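Local coordinates for protein AvrRxo1-ORF1 (Xanthomonas oryzae pv. oryzicola, PDB 4Z8T) that is a type III effector with a polynucleotide kinase domain of the P-loop, zeta-toxin-like kind, and is bound by its partner AvrRxo1-ORF2, a putative chaperone, at residues M225-I228 and D229-A233; K108-L111 and A112-E115; A308-R311 and A312-K316. One frame throughout, in Å; residues are numbered along the deposited sequence.

Interaction 1: residues M225-I228 and D229-A233; sequences MYVI and DRFIA
Met225 and Asp229, Tyr226 and Arg230, and Ile228 and Ile232 are joined by i to i+4 backbone bonds of one alpha-helix, 224-233, that from Met225 O to Asp229 N measuring 2.9 Å. The helix packs on the central sheet of a P-loop kinase-like domain, and three of its faces do different work. On one, Arg230 brings NH2 over one face of the Tyr226 ring, off-centre toward the rim, in a cation-pi contact, with CZ 4.5 Å from the ring centroid and the two planes turned 52° apart. The arginine chain doubles back to get there, bending at chi2 and chi3, while the tyrosine swings CG anti to its own N (chi1 175°). The hydroxyl of Tyr226 is hydrogen-bonded to Asp167 of helix 163-176, which fixes the far end of the ring. The inward face is apolar: Val227 and Phe231 run side by side, CG1 of the valine 4.1 Å from CE1 of the phenylalanine, and both rest on Leu182 of strand 179-185. A third face meets AvrRxo1-ORF2. There Ile228 CG2 lies 3.8 Å from Ile232 CD1, and His13 of the AvrRxo1-ORF2 chain packs on both isoleucines. Asp229 OD1 is hydrogen-bonded to His13 NE2 and OD2 forms a salt bridge with Lys17 NZ, both of the AvrRxo1-ORF2 chain. Back within the helix, the Phe231 ring turns its edge to a main-chain oxygen, placing CD1 3.3 Å from Val227 O.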
# COMPACT_ATOMS: atom_id res chain seq x y z
N MSE A 225 13.30 -6.88 10.46
CA MSE A 225 13.04 -6.82 11.89
C MSE A 225 13.77 -7.94 12.64
O MSE A 225 14.11 -7.78 13.81
CB MSE A 225 11.54 -6.79 12.18
CG MSE A 225 10.92 -5.50 11.70
SE MSE A 225 9.03 -5.36 12.14
CE MSE A 225 9.22 -4.51 13.84
N TYR A 226 14.04 -9.05 11.95
CA TYR A 226 14.86 -10.11 12.53
C TYR A 226 16.25 -9.59 12.85
O TYR A 226 16.83 -9.89 13.90
CB TYR A 226 14.96 -11.32 11.60
CG TYR A 226 15.89 -12.38 12.12
CD1 TYR A 226 17.25 -12.36 11.81
CD2 TYR A 226 15.42 -13.41 12.92
CE1 TYR A 226 18.12 -13.33 12.30
CE2 TYR A 226 16.28 -14.39 13.40
CZ TYR A 226 17.62 -14.34 13.09
OH TYR A 226 18.47 -15.32 13.57
N VAL A 227 16.82 -8.81 11.93
CA VAL A 227 18.13 -8.23 12.17
C VAL A 227 18.09 -7.29 13.38
O VAL A 227 18.95 -7.35 14.25
CB VAL A 227 18.65 -7.47 10.92
CG1 VAL A 227 20.03 -6.88 11.20
CG2 VAL A 227 18.69 -8.41 9.74
N ILE A 228 17.07 -6.43 13.44
CA ILE A 228 16.95 -5.48 14.52
C ILE A 228 16.84 -6.23 15.85
O ILE A 228 17.47 -5.83 16.84
CB ILE A 228 15.75 -4.58 14.29
CG1 ILE A 228 16.01 -3.77 13.02
CG2 ILE A 228 15.51 -3.68 15.50
CD1 ILE A 228 14.87 -2.86 12.60
N ASP A 229 16.08 -7.31 15.85
CA ASP A 229 15.88 -8.13 17.07
C ASP A 229 17.20 -8.63 17.61
O ASP A 229 17.38 -8.75 18.82
CB ASP A 229 14.98 -9.34 16.79
CG ASP A 229 13.50 -9.04 16.95
OD1 ASP A 229 13.15 -7.99 17.51
OD2 ASP A 229 12.69 -9.89 16.53
N ARG A 230 18.14 -8.96 16.73
CA ARG A 230 19.43 -9.43 17.21
C ARG A 230 20.16 -8.37 18.02
O ARG A 230 20.84 -8.70 19.00
CB ARG A 230 20.32 -9.93 16.06
CG ARG A 230 19.69 -11.01 15.19
CD ARG A 230 19.62 -12.40 15.84
NE ARG A 230 18.72 -12.48 16.99
CZ ARG A 230 17.38 -12.51 16.92
NH1 ARG A 230 16.67 -12.61 18.04
NH2 ARG A 230 16.74 -12.42 15.76
N PHE A 231 20.05 -7.10 17.61
CA PHE A 231 20.69 -6.03 18.33
C PHE A 231 19.92 -5.62 19.58
O PHE A 231 20.53 -5.25 20.59
CB PHE A 231 20.94 -4.82 17.42
CG PHE A 231 21.99 -5.07 16.38
CD1 PHE A 231 21.68 -5.74 15.21
CD2 PHE A 231 23.31 -4.66 16.58
CE1 PHE A 231 22.65 -5.98 14.26
CE2 PHE A 231 24.29 -4.92 15.63
CZ PHE A 231 23.95 -5.57 14.46
N ILE A 232 18.60 -5.69 19.51
CA ILE A 232 17.79 -5.41 20.70
C ILE A 232 18.12 -6.45 21.77
O ILE A 232 18.22 -6.12 22.95
CB ILE A 232 16.29 -5.44 20.38
CG1 ILE A 232 15.92 -4.25 19.50
CG2 ILE A 232 15.46 -5.40 21.67
CD1 ILE A 232 14.47 -4.22 19.07
N ALA A 233 18.32 -7.70 21.36
CA ALA A 233 18.54 -8.79 22.32
C ALA A 233 19.93 -8.77 22.94
O ALA A 233 20.11 -9.18 24.09
CB ALA A 233 18.29 -10.12 21.67

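Interaction 2: residues K108-L111 and A112-E115; sequences KSSL and AKSE
Ser114 meets Leu111 through its hydroxyl, OG donating to Leu111 O over 2.8 Å at the C-terminal end of helix 108-113. With chi1 at -65° the hydroxyl stands beside the residue's own N and faces back toward the last turn. Ser114 is also where the chain leaves helical geometry, its phi being positive (56°), yet its amide still closes an i to i+4 bond of 2.9 Å from N to Ser110 O. Two residues earlier, Ala112 N reaches Lys108 O at 2.8 Å. Lys113 instead folds its CG between N and the carbonyl carbon (chi1 66°), which lays CG 3.3 Å from Ser109 O and 3.4 Å from Ser110 O before the chain extends away. Farther out, Arg36 of helix 34-60 binds both members of the leading pair, NH1 at Ser114 OG and NH2 at Leu111 O, while the Leu111 side chain packs between Leu39 and Leu43 of that helix and Val126 of helix 123-141. Leu111 O thus accepts from a serine hydroxyl and a guanidinium together, and the positive charge probably offsets the partial negative charge that carbonyls gather at a helix C terminus.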
# COMPACT_ATOMS: atom_id res chain seq x y z
N LYS A 108 34.91 -8.52 -10.34
CA LYS A 108 34.26 -8.78 -11.63
C LYS A 108 34.91 -8.10 -12.81
O LYS A 108 35.06 -8.72 -13.86
CB LYS A 108 32.77 -8.44 -11.57
CG LYS A 108 31.95 -9.51 -10.87
CD LYS A 108 30.45 -9.24 -11.04
CE LYS A 108 29.64 -10.42 -10.57
NZ LYS A 108 29.81 -10.60 -9.11
N SER A 109 35.28 -6.83 -12.66
CA SER A 109 35.89 -6.11 -13.76
C SER A 109 37.21 -6.77 -14.18
O SER A 109 37.45 -7.00 -15.37
CB SER A 109 36.14 -4.65 -13.38
OG SER A 109 36.75 -3.95 -14.44
N SER A 110 38.04 -7.10 -13.19
CA SER A 110 39.32 -7.73 -13.47
C SER A 110 39.13 -9.09 -14.13
O SER A 110 39.85 -9.44 -15.07
CB SER A 110 40.17 -7.87 -12.21
OG SER A 110 40.66 -6.61 -11.78
N LEU A 111 38.19 -9.88 -13.63
CA LEU A 111 37.96 -11.20 -14.21
C LEU A 111 37.39 -11.08 -15.61
O LEU A 111 37.70 -11.88 -16.50
CB LEU A 111 37.01 -12.02 -13.34
CG LEU A 111 37.58 -12.38 -11.97
CD1 LEU A 111 36.51 -13.07 -11.13
CD2 LEU A 111 38.81 -13.29 -12.12
N ALA A 112 36.57 -10.05 -15.82
CA ALA A 112 35.94 -9.85 -17.12
C ALA A 112 36.92 -9.38 -18.18
O ALA A 112 36.76 -9.71 -19.36
CB ALA A 112 34.77 -8.86 -17.00
N LYS A 113 37.94 -8.63 -17.77
CA LYS A 113 38.96 -8.18 -18.71
C LYS A 113 40.05 -9.24 -18.90
O LYS A 113 40.63 -9.34 -19.98
CB LYS A 113 39.54 -6.80 -18.34
CG LYS A 113 40.33 -6.75 -17.05
CD LYS A 113 40.89 -5.34 -16.74
CE LYS A 113 42.06 -5.39 -15.75
NZ LYS A 113 42.70 -4.08 -15.47
N SER A 114 40.32 -10.03 -17.86
CA SER A 114 41.28 -11.15 -17.95
C SER A 114 42.67 -10.69 -18.41
O SER A 114 43.37 -11.42 -19.15
CB SER A 114 40.74 -12.24 -18.87
OG SER A 114 39.57 -12.84 -18.33
N GLU A 115 43.07 -9.50 -17.97
CA GLU A 115 44.37 -8.89 -18.29
C GLU A 115 44.58 -8.63 -19.78
O GLU A 115 45.71 -8.36 -20.20
CB GLU A 115 45.52 -9.73 -17.73
CG GLU A 115 45.48 -9.94 -16.23
CD GLU A 115 46.65 -10.74 -15.71
OE1 GLU A 115 47.17 -11.61 -16.45
OE2 GLU A 115 47.08 -10.49 -14.56

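Interaction 3: residues A308-R311 and A312-K316; sequences AKTR and AALEK
Thr310 and Leu314 stand one turn apart and point the same way, their methyls CG2 and CD1 touching at 3.9 Å. The threonine is turned so that CG2 lies anti to its N, beside the carbonyl carbon, and OG1 takes the place next to N (chi1 -63°); from there OG1 is hydrogen-bonded to Arg306 O, a turn earlier, leaving the methyl to meet the leucine. Leu314 sends CG anti to its carbonyl carbon (chi1 -69°), and Leu314 CG lies 3.4 Å from Thr310 O, close to the bond of 3.1 Å that joins Leu314 N to the same oxygen. Both side chains press on Val194 of helix 189-198, and Leu314 also meets Ile294 and Leu297 of helix 291-298.

Across the helix the long polar chains behave differently. Arg311 leaves with CG anti to N and bends at chi3 (79°), bringing one guanidinium face over Ala308 CA, about 3.5 Å from the plane; its NH1 is salt-bridged to Glu298. Glu315 CG, set beside its own N by chi1, lies 3.1 Å from Arg311 O, and the bend at chi2 then turns the carboxylate, but the opposite charges stay apart, with Arg311 NE 6.4 Å from Glu315 OE2. Buried threonine and leucine on one face and charged residues on the other make helix 304-315 an amphipathic helix packed on helices 189-198 and 291-298.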
# COMPACT_ATOMS: atom_id res chain seq x y z
N ALA A 308 19.15 15.20 -13.87
CA ALA A 308 19.59 15.02 -15.26
C ALA A 308 20.01 13.59 -15.56
O ALA A 308 19.66 13.03 -16.60
CB ALA A 308 20.72 15.97 -15.58
N LYS A 309 20.75 12.98 -14.64
CA LYS A 309 21.21 11.62 -14.84
C LYS A 309 20.08 10.61 -14.77
O LYS A 309 20.06 9.63 -15.51
CB LYS A 309 22.31 11.28 -13.82
CG LYS A 309 23.58 12.08 -14.04
CD LYS A 309 24.62 11.83 -12.95
CE LYS A 309 25.95 12.47 -13.32
NZ LYS A 309 26.97 12.35 -12.24
N THR A 310 19.12 10.86 -13.89
CA THR A 310 17.96 9.98 -13.76
C THR A 310 17.18 10.03 -15.07
O THR A 310 16.82 9.01 -15.64
CB THR A 310 17.05 10.43 -12.61
OG1 THR A 310 17.78 10.33 -11.37
CG2 THR A 310 15.79 9.59 -12.54
N ARG A 311 16.97 11.25 -15.55
CA ARG A 311 16.25 11.51 -16.78
C ARG A 311 16.88 10.80 -17.97
O ARG A 311 16.22 10.09 -18.72
CB ARG A 311 16.25 13.02 -17.01
CG ARG A 311 15.54 13.50 -18.22
CD ARG A 311 15.15 14.95 -18.01
NE ARG A 311 16.23 15.92 -18.20
CZ ARG A 311 16.74 16.71 -17.25
NH1 ARG A 311 16.30 16.65 -16.00
NH2 ARG A 311 17.71 17.56 -17.55
N ALA A 312 18.19 10.98 -18.12
CA ALA A 312 18.89 10.38 -19.25
C ALA A 312 18.87 8.86 -19.23
O ALA A 312 18.74 8.22 -20.27
CB ALA A 312 20.31 10.89 -19.30
N ALA A 313 19.00 8.28 -18.04
CA ALA A 313 18.98 6.82 -17.93
C ALA A 313 17.62 6.25 -18.33
O ALA A 313 17.55 5.21 -18.98
CB ALA A 313 19.34 6.41 -16.52
N LEU A 314 16.54 6.92 -17.91
CA LEU A 314 15.19 6.46 -18.20
C LEU A 314 14.83 6.65 -19.66
O LEU A 314 14.21 5.78 -20.26
CB LEU A 314 14.17 7.19 -17.32
CG LEU A 314 14.21 6.85 -15.83
CD1 LEU A 314 13.33 7.80 -15.02
CD2 LEU A 314 13.74 5.43 -15.64
N GLU A 315 15.23 7.78 -20.24
CA GLU A 315 14.86 8.08 -21.63
C GLU A 315 15.44 7.04 -22.59
O GLU A 315 14.81 6.73 -23.62
CB GLU A 315 15.30 9.50 -22.03
CG GLU A 315 14.57 10.63 -21.29
CD GLU A 315 13.17 10.89 -21.82
OE1 GLU A 315 12.74 10.21 -22.77
OE2 GLU A 315 12.49 11.80 -21.27
N LYS A 316 16.60 6.49 -22.25
CA LYS A 316 17.24 5.46 -23.06
C LYS A 316 16.34 4.23 -23.21
O LYS A 316 16.44 3.50 -24.20
CB LYS A 316 18.61 5.09 -22.48
CG LYS A 316 19.58 6.27 -22.49
CD LYS A 316 20.97 5.95 -21.94
CE LYS A 316 21.86 7.21 -21.98
NZ LYS A 316 23.18 7.04 -21.29

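From the N terminus the three contacts come in series, interaction 2, then interaction 1, then interaction 3; none nests within or crosses another. Each closes only a turn of its own helix, since its two segments are contiguous. Interaction 2 finishes helix 108-113 where it lies against helices 34-60 and 123-141. Interaction 1, on the opposite side of the chain's centre and about 38 Å away between centres, joins helix 163-176 and the central sheet to the AvrRxo1-ORF2 chain. Interaction 3 sets helix 304-315 on helices 189-198 and 291-298. The nearest atoms of interactions 2 and 3 are about 19 Å apart, and no two of the three touch.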